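Local coordinates for hypothetical protein ST1444 (Sulfolobus tokodaii, PDB 2EO0), which probably resolves Holliday junctions during genetic recombination, cutting opposing strands of four-way DNA crossovers in a magnesium-dependent reaction, at residues A[16-21]-A[97-102]; A[67-72]-A[108-113]; A[91-96]-A[120-125]. One frame throughout, in Å; residues are numbered along the deposited sequence.

Contact 1: A[16-21]-A[97-102]; sequences RYIVSR and KMLRFI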
ATOM      1  N   ARG A  16      12.542   6.444  -7.582  1.00 35.12           N
ATOM      2  CA  ARG A  16      13.046   7.103  -6.391  1.00 36.73           C
ATOM      3  C   ARG A  16      12.646   8.561  -6.399  1.00 35.15           C
ATOM      4  O   ARG A  16      12.204   9.119  -5.387  1.00 31.46           O
ATOM      5  CB  ARG A  16      14.565   7.027  -6.335  1.00 41.39           C
ATOM      6  CG  ARG A  16      15.166   5.721  -5.838  1.00 39.68           C
ATOM      7  CD  ARG A  16      16.586   6.043  -5.395  1.00 49.72           C
ATOM      8  NE  ARG A  16      17.278   4.937  -4.753  1.00 54.80           N
ATOM      9  CZ  ARG A  16      17.521   3.782  -5.352  1.00 63.03           C
ATOM     10  NH1 ARG A  16      17.124   3.590  -6.606  1.00 54.31           N
ATOM     11  NH2 ARG A  16      18.161   2.821  -4.695  1.00 61.50           N
ATOM     12  N   TYR A  17      12.808   9.188  -7.553  1.00 33.68           N
ATOM     13  CA  TYR A  17      12.441  10.581  -7.646  1.00 32.62           C
ATOM     14  C   TYR A  17      10.926  10.679  -7.438  1.00 25.38           C
ATOM     15  O   TYR A  17      10.457  11.550  -6.724  1.00 34.31           O
ATOM     16  CB  TYR A  17      12.850  11.165  -9.000  1.00 35.39           C
ATOM     17  CG  TYR A  17      12.349  12.572  -9.185  1.00 35.54           C
ATOM     18  CD1 TYR A  17      12.993  13.647  -8.568  1.00 29.20           C
ATOM     19  CD2 TYR A  17      11.163  12.815  -9.878  1.00 26.99           C
ATOM     20  CE1 TYR A  17      12.455  14.927  -8.626  1.00 33.65           C
ATOM     21  CE2 TYR A  17      10.621  14.076  -9.940  1.00 32.62           C
ATOM     22  CZ  TYR A  17      11.267  15.131  -9.304  1.00 32.59           C
ATOM     23  OH  TYR A  17      10.690  16.368  -9.308  1.00 31.35           O
ATOM     24  N   ILE A  18      10.161   9.769  -8.029  1.00 27.95           N
ATOM     25  CA  ILE A  18       8.713   9.833  -7.870  1.00 25.63           C
ATOM     26  C   ILE A  18       8.325   9.661  -6.391  1.00 34.65           C
ATOM     27  O   ILE A  18       7.417  10.337  -5.889  1.00 33.74           O
ATOM     28  CB  ILE A  18       8.026   8.745  -8.693  1.00 36.17           C
ATOM     29  CG1 ILE A  18       8.255   8.992 -10.181  1.00 37.96           C
ATOM     30  CG2 ILE A  18       6.519   8.700  -8.368  1.00 28.51           C
ATOM     31  CD1 ILE A  18       7.798   7.839 -11.060  1.00 33.75           C
ATOM     32  N   VAL A  19       9.026   8.758  -5.708  1.00 31.89           N
ATOM     33  CA  VAL A  19       8.774   8.487  -4.312  1.00 30.40           C
ATOM     34  C   VAL A  19       8.965   9.784  -3.540  1.00 36.16           C
ATOM     35  O   VAL A  19       8.069  10.199  -2.796  1.00 40.41           O
ATOM     36  CB  VAL A  19       9.731   7.382  -3.786  1.00 31.96           C
ATOM     37  CG1 VAL A  19       9.616   7.262  -2.274  1.00 29.30           C
ATOM     38  CG2 VAL A  19       9.374   6.043  -4.414  1.00 26.80           C
ATOM     39  N   SER A  20      10.120  10.425  -3.729  1.00 32.17           N
ATOM     40  CA  SER A  20      10.425  11.693  -3.071  1.00 29.99           C
ATOM     41  C   SER A  20       9.302  12.695  -3.213  1.00 38.75           C
ATOM     42  O   SER A  20       8.889  13.330  -2.241  1.00 46.94           O
ATOM     43  CB  SER A  20      11.681  12.317  -3.672  1.00 38.35           C
ATOM     44  OG  SER A  20      12.828  11.659  -3.181  1.00 45.67           O
ATOM     45  N   ARG A  21       8.809  12.856  -4.430  1.00 27.85           N
ATOM     46  CA  ARG A  21       7.755  13.821  -4.644  1.00 32.84           C
ATOM     47  C   ARG A  21       6.444  13.444  -3.943  1.00 35.12           C
ATOM     48  O   ARG A  21       5.731  14.317  -3.442  1.00 36.66           O
ATOM     49  CB  ARG A  21       7.534  14.012  -6.154  1.00 35.86           C
ATOM     50  CG  ARG A  21       8.759  14.583  -6.917  1.00 32.03           C
ATOM     51  CD  ARG A  21       9.196  15.916  -6.299  1.00 36.94           C
ATOM     52  NE  ARG A  21       8.195  16.971  -6.458  1.00 29.93           N
ATOM     53  CZ  ARG A  21       7.888  17.863  -5.515  1.00 48.10           C
ATOM     54  NH1 ARG A  21       8.497  17.838  -4.319  1.00 35.33           N
ATOM     55  NH2 ARG A  21       6.980  18.803  -5.770  1.00 47.59           N
ATOM     56  N   LYS A  97      12.758  13.234 -22.623  1.00 47.68           N
ATOM     57  CA  LYS A  97      12.625  14.574 -22.063  1.00 46.04           C
ATOM     58  C   LYS A  97      11.368  14.775 -21.236  1.00 43.96           C
ATOM     59  O   LYS A  97      11.031  15.908 -20.887  1.00 39.65           O
ATOM     60  CB  LYS A  97      12.654  15.612 -23.195  1.00 50.07           C
ATOM     61  CG  LYS A  97      13.897  15.545 -24.119  1.00 60.27           C
ATOM     62  CD  LYS A  97      13.747  16.532 -25.307  1.00 68.20           C
ATOM     63  CE  LYS A  97      14.917  16.494 -26.304  1.00 56.10           C
ATOM     64  NZ  LYS A  97      16.110  17.259 -25.848  1.00 56.08           N
ATOM     65  N   MET A  98      10.662  13.696 -20.918  1.00 36.69           N
ATOM     66  CA  MET A  98       9.450  13.856 -20.116  1.00 43.74           C
ATOM     67  C   MET A  98       8.977  12.593 -19.379  1.00 42.02           C
ATOM     68  O   MET A  98       9.312  11.451 -19.758  1.00 36.06           O
ATOM     69  CB  MET A  98       8.306  14.420 -20.983  1.00 34.68           C
ATOM     70  CG  MET A  98       7.820  13.484 -22.088  1.00 42.84           C
ATOM     71  SD  MET A  98       6.310  14.099 -22.919  1.00 43.90           S
ATOM     72  CE  MET A  98       7.045  15.248 -24.078  1.00 43.44           C
ATOM     73  N   LEU A  99       8.210  12.837 -18.312  1.00 34.54           N
ATOM     74  CA  LEU A  99       7.633  11.811 -17.454  1.00 28.89           C
ATOM     75  C   LEU A  99       6.114  11.908 -17.505  1.00 33.99           C
ATOM     76  O   LEU A  99       5.533  12.964 -17.237  1.00 36.47           O
ATOM     77  CB  LEU A  99       8.102  12.010 -16.021  1.00 26.29           C
ATOM     78  CG  LEU A  99       7.455  11.163 -14.916  1.00 31.92           C
ATOM     79  CD1 LEU A  99       7.851   9.658 -15.039  1.00 17.57           C
ATOM     80  CD2 LEU A  99       7.908  11.755 -13.573  1.00 30.40           C
ATOM     81  N   ARG A 100       5.467  10.798 -17.828  1.00 32.48           N
ATOM     82  CA  ARG A 100       4.018  10.776 -17.926  1.00 35.43           C
ATOM     83  C   ARG A 100       3.369   9.591 -17.214  1.00 30.97           C
ATOM     84  O   ARG A 100       4.006   8.564 -16.979  1.00 30.35           O
ATOM     85  CB  ARG A 100       3.610  10.752 -19.389  1.00 40.08           C
ATOM     86  CG  ARG A 100       4.157  11.892 -20.165  1.00 34.59           C
ATOM     87  CD  ARG A 100       3.407  13.144 -19.872  1.00 38.64           C
ATOM     88  NE  ARG A 100       4.244  14.271 -20.244  1.00 58.84           N
ATOM     89  CZ  ARG A 100       3.787  15.457 -20.606  1.00 57.68           C
ATOM     90  NH1 ARG A 100       2.474  15.673 -20.637  1.00 63.17           N
ATOM     91  NH2 ARG A 100       4.648  16.406 -20.967  1.00 45.38           N
ATOM     92  N   PHE A 101       2.084   9.752 -16.921  1.00 27.73           N
ATOM     93  CA  PHE A 101       1.281   8.753 -16.236  1.00 32.44           C
ATOM     94  C   PHE A 101      -0.088   8.653 -16.864  1.00 32.22           C
ATOM     95  O   PHE A 101      -0.739   9.661 -17.073  1.00 26.47           O
ATOM     96  CB  PHE A 101       1.065   9.174 -14.775  1.00 38.68           C
ATOM     97  CG  PHE A 101       2.327   9.382 -14.017  1.00 34.02           C
ATOM     98  CD1 PHE A 101       2.937   8.322 -13.368  1.00 34.67           C
ATOM     99  CD2 PHE A 101       2.939  10.637 -13.995  1.00 36.35           C
ATOM    100  CE1 PHE A 101       4.155   8.513 -12.697  1.00 37.78           C
ATOM    101  CE2 PHE A 101       4.144  10.838 -13.338  1.00 29.91           C
ATOM    102  CZ  PHE A 101       4.755   9.779 -12.688  1.00 36.66           C
ATOM    103  N   ILE A 102      -0.535   7.441 -17.138  1.00 33.07           N
ATOM    104  CA  ILE A 102      -1.883   7.237 -17.656  1.00 34.45           C
ATOM    105  C   ILE A 102      -2.499   6.124 -16.816  1.00 35.92           C
ATOM    106  O   ILE A 102      -1.778   5.402 -16.117  1.00 35.15           O
ATOM    107  CB  ILE A 102      -1.873   6.775 -19.118  1.00 41.83           C
ATOM    108  CG1 ILE A 102      -0.895   5.614 -19.268  1.00 38.40           C
ATOM    109  CG2 ILE A 102      -1.509   7.941 -20.039  1.00 39.94           C
ATOM    110  CD1 ILE A 102      -1.012   4.900 -20.588  1.00 48.99           C
TER
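I18 meets L99 and F101 where the N-terminal helix of a PDDEXK nuclease fold lies on the mixed sheet of the core. This is helix-on-sheet packing in sparing form. One isoleucine on helix 13-24 reaches the outermost strand 98-103, while the two backbones stay well apart, with CA of I18 and CA of L99 9.8 Å from each other.

The close part is small and wholly apolar. The long branch of I18 leaves beside the backbone N, with CG1 anti to the carbonyl carbon (chi1 -65°), and its further extension thrusts CD1 toward the sheet. F101 advances from the opposite direction. The methyl arrives in the plane of the phenyl ring, at its edge and not over a face. Next along the strand on this face, L99 offers its own methyl, the CD1 of I18 and the CD1 of L99 lying 4.4 Å apart. Other parts of the same chain add to the packing: V59 touches I18, and I57 and L131 touch F101.

Toward solvent the packing loosens. Y17 starts toward the strand as well, yet its ring keeps CD2 5.0 Å from CD2 of L99. R16 and S20 belong to the outer side of the helix, where the S20 hydroxyl makes a weak bond to the carbonyl of R16 one turn earlier. R21, near the far end, forms a salt bridge with D24. On the strand, R100 turns to the other face of the sheet, where its NH1 bonds weakly to the G125 carbonyl.

The tightest approach thus comes down to a single methyl: CD1 of I18 sits 4.0 Å from CZ of F101 and 4.1 Å from CE1 of the same ring.

Contact 2: A[67-72]-A[108-113]; sequences KIYIEK and RQTEGG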
ATOM      1  N   LYS A  67       4.473   3.165 -30.141  1.00 43.12           N
ATOM      2  CA  LYS A  67       3.803   2.204 -29.227  1.00 42.91           C
ATOM      3  C   LYS A  67       4.666   1.666 -28.095  1.00 47.53           C
ATOM      4  O   LYS A  67       5.785   1.194 -28.314  1.00 48.58           O
ATOM      5  CB  LYS A  67       3.249   1.015 -30.011  1.00 36.86           C
ATOM      6  CG  LYS A  67       1.921   1.292 -30.712  1.00 57.51           C
ATOM      7  CD  LYS A  67       1.399   0.082 -31.510  1.00 51.50           C
ATOM      8  CE  LYS A  67       0.895  -1.042 -30.609  1.00 61.95           C
ATOM      9  NZ  LYS A  67       0.201  -2.150 -31.366  1.00 67.66           N
ATOM     10  N   ILE A  68       4.125   1.744 -26.882  1.00 43.74           N
ATOM     11  CA  ILE A  68       4.786   1.224 -25.691  1.00 41.99           C
ATOM     12  C   ILE A  68       4.152  -0.134 -25.434  1.00 39.66           C
ATOM     13  O   ILE A  68       2.930  -0.241 -25.322  1.00 39.65           O
ATOM     14  CB  ILE A  68       4.514   2.073 -24.446  1.00 46.23           C
ATOM     15  CG1 ILE A  68       4.894   3.527 -24.712  1.00 48.58           C
ATOM     16  CG2 ILE A  68       5.276   1.493 -23.264  1.00 43.10           C
ATOM     17  CD1 ILE A  68       4.611   4.463 -23.540  1.00 51.55           C
ATOM     18  N   TYR A  69       4.984  -1.159 -25.319  1.00 44.67           N
ATOM     19  CA  TYR A  69       4.508  -2.511 -25.104  1.00 38.99           C
ATOM     20  C   TYR A  69       4.800  -3.014 -23.712  1.00 39.56           C
ATOM     21  O   TYR A  69       5.886  -2.818 -23.188  1.00 39.04           O
ATOM     22  CB  TYR A  69       5.170  -3.452 -26.111  1.00 38.31           C
ATOM     23  CG  TYR A  69       4.576  -3.379 -27.496  1.00 47.86           C
ATOM     24  CD1 TYR A  69       3.399  -4.066 -27.806  1.00 60.25           C
ATOM     25  CD2 TYR A  69       5.178  -2.619 -28.500  1.00 48.90           C
ATOM     26  CE1 TYR A  69       2.831  -3.999 -29.089  1.00 57.95           C
ATOM     27  CE2 TYR A  69       4.621  -2.543 -29.787  1.00 59.44           C
ATOM     28  CZ  TYR A  69       3.447  -3.237 -30.073  1.00 64.33           C
ATOM     29  OH  TYR A  69       2.891  -3.181 -31.336  1.00 70.57           O
ATOM     30  N   ILE A  70       3.816  -3.665 -23.110  1.00 41.00           N
ATOM     31  CA  ILE A  70       4.013  -4.254 -21.802  1.00 37.70           C
ATOM     32  C   ILE A  70       3.609  -5.719 -21.915  1.00 32.67           C
ATOM     33  O   ILE A  70       2.544  -6.042 -22.430  1.00 34.50           O
ATOM     34  CB  ILE A  70       3.180  -3.544 -20.752  1.00 53.53           C
ATOM     35  CG1 ILE A  70       3.426  -4.179 -19.384  1.00 48.11           C
ATOM     36  CG2 ILE A  70       1.724  -3.602 -21.146  1.00 68.80           C
ATOM     37  CD1 ILE A  70       2.892  -3.370 -18.233  1.00 62.20           C
ATOM     38  N   GLU A  71       4.499  -6.594 -21.461  1.00 33.97           N
ATOM     39  CA  GLU A  71       4.323  -8.048 -21.506  1.00 32.56           C
ATOM     40  C   GLU A  71       3.063  -8.565 -20.812  1.00 38.66           C
ATOM     41  O   GLU A  71       2.745  -8.189 -19.673  1.00 34.19           O
ATOM     42  CB  GLU A  71       5.570  -8.712 -20.920  1.00 32.88           C
ATOM     43  CG  GLU A  71       5.677 -10.212 -21.127  1.00 35.09           C
ATOM     44  CD  GLU A  71       4.939 -10.996 -20.073  1.00 35.00           C
ATOM     45  OE1 GLU A  71       5.135 -10.709 -18.876  1.00 40.18           O
ATOM     46  OE2 GLU A  71       4.176 -11.906 -20.434  1.00 37.13           O
ATOM     47  N   LYS A  72       2.371  -9.450 -21.521  1.00 30.34           N
ATOM     48  CA  LYS A  72       1.120 -10.055 -21.083  1.00 33.25           C
ATOM     49  C   LYS A  72       1.036 -10.537 -19.629  1.00 38.95           C
ATOM     50  O   LYS A  72       0.179 -10.074 -18.857  1.00 36.65           O
ATOM     51  CB  LYS A  72       0.792 -11.208 -22.027  1.00 32.40           C
ATOM     52  CG  LYS A  72      -0.446 -12.003 -21.702  1.00 33.43           C
ATOM     53  CD  LYS A  72      -0.422 -13.313 -22.479  1.00 40.48           C
ATOM     54  CE  LYS A  72      -1.694 -14.134 -22.268  1.00 57.41           C
ATOM     55  NZ  LYS A  72      -1.895 -14.547 -20.836  1.00 58.32           N
ATOM     56  N   ARG A 108      -4.380  -1.350 -24.262  1.00 51.80           N
ATOM     57  CA  ARG A 108      -5.264  -2.299 -24.947  1.00 43.76           C
ATOM     58  C   ARG A 108      -4.459  -3.551 -25.318  1.00 48.19           C
ATOM     59  O   ARG A 108      -3.294  -3.470 -25.738  1.00 42.77           O
ATOM     60  CB  ARG A 108      -5.874  -1.687 -26.221  1.00 50.12           C
ATOM     61  CG  ARG A 108      -7.109  -0.799 -26.023  1.00 56.38           C
ATOM     62  CD  ARG A 108      -6.765   0.572 -25.438  1.00 74.53           C
ATOM     63  NE  ARG A 108      -7.882   1.523 -25.515  1.00 77.92           N
ATOM     64  CZ  ARG A 108      -7.774   2.835 -25.288  1.00 76.51           C
ATOM     65  NH1 ARG A 108      -6.597   3.366 -24.969  1.00 56.60           N
ATOM     66  NH2 ARG A 108      -8.844   3.621 -25.383  1.00 71.81           N
ATOM     67  N   GLN A 109      -5.075  -4.713 -25.161  1.00 44.56           N
ATOM     68  CA  GLN A 109      -4.380  -5.945 -25.480  1.00 51.48           C
ATOM     69  C   GLN A 109      -4.161  -6.049 -26.976  1.00 54.18           C
ATOM     70  O   GLN A 109      -5.090  -5.850 -27.754  1.00 57.87           O
ATOM     71  CB  GLN A 109      -5.183  -7.139 -24.987  1.00 53.95           C
ATOM     72  CG  GLN A 109      -4.516  -8.483 -25.189  1.00 51.19           C
ATOM     73  CD  GLN A 109      -5.274  -9.596 -24.484  1.00 64.32           C
ATOM     74  OE1 GLN A 109      -6.511  -9.643 -24.527  1.00 57.37           O
ATOM     75  NE2 GLN A 109      -4.540 -10.503 -23.838  1.00 51.33           N
ATOM     76  N   THR A 110      -2.924  -6.347 -27.372  1.00 57.33           N
ATOM     77  CA  THR A 110      -2.568  -6.486 -28.788  1.00 57.62           C
ATOM     78  C   THR A 110      -3.003  -7.849 -29.332  1.00 65.88           C
ATOM     79  O   THR A 110      -3.325  -8.782 -28.576  1.00 65.53           O
ATOM     80  CB  THR A 110      -1.029  -6.374 -29.024  1.00 54.55           C
ATOM     81  OG1 THR A 110      -0.398  -7.622 -28.701  1.00 57.33           O
ATOM     82  CG2 THR A 110      -0.421  -5.281 -28.154  1.00 47.15           C
ATOM     83  N   GLU A 111      -2.998  -7.959 -30.654  1.00 67.43           N
ATOM     84  CA  GLU A 111      -3.365  -9.195 -31.329  1.00 69.97           C
ATOM     85  C   GLU A 111      -2.543 -10.351 -30.747  1.00 64.88           C
ATOM     86  O   GLU A 111      -3.077 -11.418 -30.432  1.00 62.02           O
ATOM     87  CB  GLU A 111      -3.088  -9.067 -32.833  1.00 81.15           C
ATOM     88  CG  GLU A 111      -3.610  -7.775 -33.496  1.00 92.80           C
ATOM     89  CD  GLU A 111      -2.627  -6.592 -33.427  1.00 97.14           C
ATOM     90  OE1 GLU A 111      -2.771  -5.657 -34.259  1.00 95.22           O
ATOM     91  OE2 GLU A 111      -1.720  -6.588 -32.551  1.00 98.02           O
ATOM     92  N   GLY A 112      -1.243 -10.114 -30.597  1.00 60.13           N
ATOM     93  CA  GLY A 112      -0.342 -11.114 -30.050  1.00 55.13           C
ATOM     94  C   GLY A 112      -0.588 -11.516 -28.601  1.00 52.43           C
ATOM     95  O   GLY A 112      -0.161 -12.600 -28.191  1.00 48.42           O
ATOM     96  N   GLY A 113      -1.243 -10.652 -27.822  1.00 48.32           N
ATOM     97  CA  GLY A 113      -1.543 -10.978 -26.432  1.00 40.38           C
ATOM     98  C   GLY A 113      -0.975 -10.030 -25.381  1.00 46.43           C
ATOM     99  O   GLY A 113      -1.348 -10.072 -24.203  1.00 35.05           O
TER
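Y69 touches T110, and K72 touches G113, although the two segments are not paired strands. Strands 68-70 and 108-109 form the margins of a small antiparallel sheet whose middle strand is 115-117, and the turn from T110 to G113 connects 108-109 to that strand as a beta hairpin. Y69, which touches A116 of the middle strand, reaches T110 past it, whereas K72 meets G113 in the turn.

K67 opens the segment at the surface. Its NZ gives a weak hydrogen bond of 2.9 Å to OH of Y69, and NZ remains 5.0 Å from OE2 of E111, which may give a weak attraction but is too far for a salt bridge. I68 turns inward and its backbone pairs with I117. The ring edge of Y69, at CE1, comes to 3.6 Å from CG2 of T110, the methyl staying near the ring plane. With chi1 at 80°, T110 keeps that methyl beside its own N and leaves OG1 for weak bonds from the N-H groups of G113 and N114. The type I turn is closed by G113 N bonding to T110 O, and the weak bonds add to it. I70, pairing with Y115, is buried against F104 and L107. E71 is the N-cap of helix 72-85, its carboxylate receiving the amides of E73 and Q74.

K72 begins that helix. Its CB and CG each lie 3.3 Å from O of G113, while NZ travels on to a salt bridge with E76. The same carbonyl accepts NE2 of Q109 at 3.2 Å in a nearly straight bond (169°), with the donor well above the carbonyl plane.

The turn's hydrogen bonds thus stay within 108-113 or go to N114, so Y69 and K72 meet it through van der Waals contact alone.

Contact 3: A[91-96]-A[120-125]; sequences LGVKLP and ETVEKG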
ATOM      1  N   LEU A  91       0.212   3.606 -15.130  1.00 33.93           N
ATOM      2  CA  LEU A  91       1.450   3.309 -15.848  1.00 41.73           C
ATOM      3  C   LEU A  91       2.231   4.631 -15.948  1.00 35.03           C
ATOM      4  O   LEU A  91       1.758   5.608 -16.540  1.00 33.99           O
ATOM      5  CB  LEU A  91       1.160   2.783 -17.258  1.00 31.35           C
ATOM      6  CG  LEU A  91       2.359   2.686 -18.212  1.00 41.76           C
ATOM      7  CD1 LEU A  91       3.277   1.594 -17.767  1.00 21.63           C
ATOM      8  CD2 LEU A  91       1.868   2.405 -19.666  1.00 37.84           C
ATOM      9  N   GLY A  92       3.405   4.674 -15.335  1.00 27.81           N
ATOM     10  CA  GLY A  92       4.203   5.876 -15.429  1.00 31.35           C
ATOM     11  C   GLY A  92       5.331   5.663 -16.418  1.00 34.15           C
ATOM     12  O   GLY A  92       6.117   4.734 -16.246  1.00 36.61           O
ATOM     13  N   VAL A  93       5.424   6.503 -17.448  1.00 30.03           N
ATOM     14  CA  VAL A  93       6.494   6.341 -18.442  1.00 34.01           C
ATOM     15  C   VAL A  93       7.496   7.480 -18.483  1.00 29.28           C
ATOM     16  O   VAL A  93       7.125   8.651 -18.520  1.00 32.06           O
ATOM     17  CB  VAL A  93       5.942   6.191 -19.877  1.00 36.18           C
ATOM     18  CG1 VAL A  93       7.065   5.701 -20.809  1.00 25.15           C
ATOM     19  CG2 VAL A  93       4.735   5.232 -19.885  1.00 39.21           C
ATOM     20  N   LYS A  94       8.774   7.136 -18.483  1.00 30.04           N
ATOM     21  CA  LYS A  94       9.790   8.168 -18.551  1.00 32.85           C
ATOM     22  C   LYS A  94      10.382   8.225 -19.961  1.00 39.96           C
ATOM     23  O   LYS A  94      11.189   7.369 -20.348  1.00 31.19           O
ATOM     24  CB  LYS A  94      10.905   7.913 -17.523  1.00 32.45           C
ATOM     25  CG  LYS A  94      11.994   8.999 -17.530  1.00 33.94           C
ATOM     26  CD  LYS A  94      11.401  10.402 -17.291  1.00 32.42           C
ATOM     27  CE  LYS A  94      12.475  11.486 -17.301  1.00 43.95           C
ATOM     28  NZ  LYS A  94      12.994  11.830 -18.670  1.00 31.16           N
ATOM     29  N   LEU A  95       9.952   9.226 -20.732  1.00 36.77           N
ATOM     30  CA  LEU A  95      10.465   9.404 -22.072  1.00 33.35           C
ATOM     31  C   LEU A  95      11.747  10.207 -21.927  1.00 38.97           C
ATOM     32  O   LEU A  95      12.054  10.719 -20.846  1.00 43.51           O
ATOM     33  CB  LEU A  95       9.437  10.120 -22.939  1.00 26.01           C
ATOM     34  CG  LEU A  95       8.166   9.269 -23.052  1.00 30.89           C
ATOM     35  CD1 LEU A  95       7.124  10.070 -23.761  1.00 35.64           C
ATOM     36  CD2 LEU A  95       8.435   7.955 -23.783  1.00 23.82           C
ATOM     37  N   PRO A  96      12.537  10.302 -22.997  1.00 39.16           N
ATOM     38  CA  PRO A  96      13.793  11.053 -22.930  1.00 41.82           C
ATOM     39  C   PRO A  96      13.719  12.411 -22.221  1.00 45.44           C
ATOM     40  O   PRO A  96      14.519  12.704 -21.327  1.00 42.23           O
ATOM     41  CB  PRO A  96      14.182  11.190 -24.401  1.00 47.58           C
ATOM     42  CG  PRO A  96      13.711   9.890 -24.982  1.00 45.71           C
ATOM     43  CD  PRO A  96      12.332   9.732 -24.345  1.00 42.56           C
ATOM     44  N   GLU A 120       1.750   8.519 -28.413  1.00 51.64           N
ATOM     45  CA  GLU A 120       0.992   9.746 -28.559  1.00 54.25           C
ATOM     46  C   GLU A 120       0.194   9.982 -27.282  1.00 52.14           C
ATOM     47  O   GLU A 120       0.231  11.072 -26.692  1.00 47.19           O
ATOM     48  CB  GLU A 120       0.019   9.630 -29.741  1.00 54.01           C
ATOM     49  CG  GLU A 120       0.692   9.361 -31.082  1.00 78.89           C
ATOM     50  CD  GLU A 120       1.756   8.253 -31.015  1.00 79.22           C
ATOM     51  OE1 GLU A 120       1.405   7.072 -30.821  1.00 71.14           O
ATOM     52  OE2 GLU A 120       2.955   8.578 -31.153  1.00 85.46           O
ATOM     53  N   THR A 121      -0.521   8.947 -26.861  1.00 39.03           N
ATOM     54  CA  THR A 121      -1.379   9.027 -25.689  1.00 43.53           C
ATOM     55  C   THR A 121      -0.614   9.359 -24.417  1.00 45.32           C
ATOM     56  O   THR A 121      -1.031  10.201 -23.623  1.00 45.93           O
ATOM     57  CB  THR A 121      -2.115   7.714 -25.532  1.00 50.70           C
ATOM     58  OG1 THR A 121      -2.592   7.320 -26.823  1.00 46.80           O
ATOM     59  CG2 THR A 121      -3.293   7.853 -24.559  1.00 33.90           C
ATOM     60  N   VAL A 122       0.514   8.692 -24.241  1.00 44.49           N
ATOM     61  CA  VAL A 122       1.373   8.903 -23.090  1.00 40.07           C
ATOM     62  C   VAL A 122       1.873  10.349 -23.052  1.00 42.63           C
ATOM     63  O   VAL A 122       1.911  10.984 -21.999  1.00 40.60           O
ATOM     64  CB  VAL A 122       2.565   7.920 -23.161  1.00 40.30           C
ATOM     65  CG1 VAL A 122       3.617   8.248 -22.107  1.00 38.79           C
ATOM     66  CG2 VAL A 122       2.046   6.495 -23.003  1.00 32.37           C
ATOM     67  N   GLU A 123       2.252  10.876 -24.207  1.00 43.44           N
ATOM     68  CA  GLU A 123       2.755  12.239 -24.241  1.00 46.69           C
ATOM     69  C   GLU A 123       1.688  13.195 -23.749  1.00 41.06           C
ATOM     70  O   GLU A 123       1.989  14.179 -23.081  1.00 43.42           O
ATOM     71  CB  GLU A 123       3.167  12.627 -25.655  1.00 43.54           C
ATOM     72  CG  GLU A 123       4.183  11.710 -26.276  1.00 48.75           C
ATOM     73  CD  GLU A 123       4.708  12.255 -27.574  1.00 44.63           C
ATOM     74  OE1 GLU A 123       3.890  12.705 -28.408  1.00 40.03           O
ATOM     75  OE2 GLU A 123       5.939  12.225 -27.758  1.00 44.93           O
ATOM     76  N   LYS A 124       0.439  12.890 -24.085  1.00 45.31           N
ATOM     77  CA  LYS A 124      -0.689  13.724 -23.695  1.00 47.52           C
ATOM     78  C   LYS A 124      -1.225  13.285 -22.330  1.00 48.18           C
ATOM     79  O   LYS A 124      -2.241  13.792 -21.851  1.00 48.87           O
ATOM     80  CB  LYS A 124      -1.781  13.638 -24.766  1.00 47.70           C
ATOM     81  CG  LYS A 124      -3.075  14.377 -24.446  1.00 65.78           C
ATOM     82  CD  LYS A 124      -4.222  13.775 -25.247  1.00 74.15           C
ATOM     83  CE  LYS A 124      -5.561  14.442 -24.947  1.00 71.57           C
ATOM     84  NZ  LYS A 124      -6.664  13.750 -25.688  1.00 67.58           N
ATOM     85  N   GLY A 125      -0.528  12.343 -21.703  1.00 47.70           N
ATOM     86  CA  GLY A 125      -0.943  11.863 -20.399  1.00 47.46           C
ATOM     87  C   GLY A 125      -0.726  12.938 -19.351  1.00 48.06           C
ATOM     88  O   GLY A 125      -0.444  14.083 -19.689  1.00 40.67           O
TER
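V93 and V122 set the spacing here, their CA atoms 7.4 Å apart where a core strand runs past a single short helix. Further along, CA of L95 and CA of E123 are 8.5 Å from each other. The helical geometry breaks off at K124, and G125 N turns back to bond with V122 O; V122 lies in the last turn.

V122 makes the largest contribution. Its CG1, anti to the backbone N (chi1 171°), projects at the strand and comes to 3.8 Å from CB of V93, the two valines crossing at about a right angle. CG2 of V93 is almost as near to this methyl. L95 flanks the pair, with its CD1 4.3 Å from CG1 of V122 and 4.2 Å from CG of E123. The glutamate thus lends only its aliphatic part, at the border of an otherwise buried patch.

Strand 88-95 is held between 53-61 and 98-103 by backbone bonds, V93 pairing with R100. I68 from strand 68-70 packs on both valines, and R100 lies against V122, so helix 119-123 rests on two strands of the main sheet and beside the smaller one.

How the contacts relate
Contacts 1 and 3, with centres 10 Å apart, use opposite faces of the hairpin made by strands 88-95 and 98-103: L99 and F101 look one way, V93 and R100 the other. A probable backbone hydrogen bond from L91 N to I102 O, 2.9 Å, links them. Contact 2 lies 16 Å from contact 3 between centres and is joined to it by I68, whose CD1 is 3.7 Å from CG2 of V93; the centre of contact 1 is 23 Å from that of contact 2. Of the probable magnesium ligands, E15 lies about 5 Å from I18 between side chains and E58 about 9 Å from V93. Contact 2 lies away from these ligands.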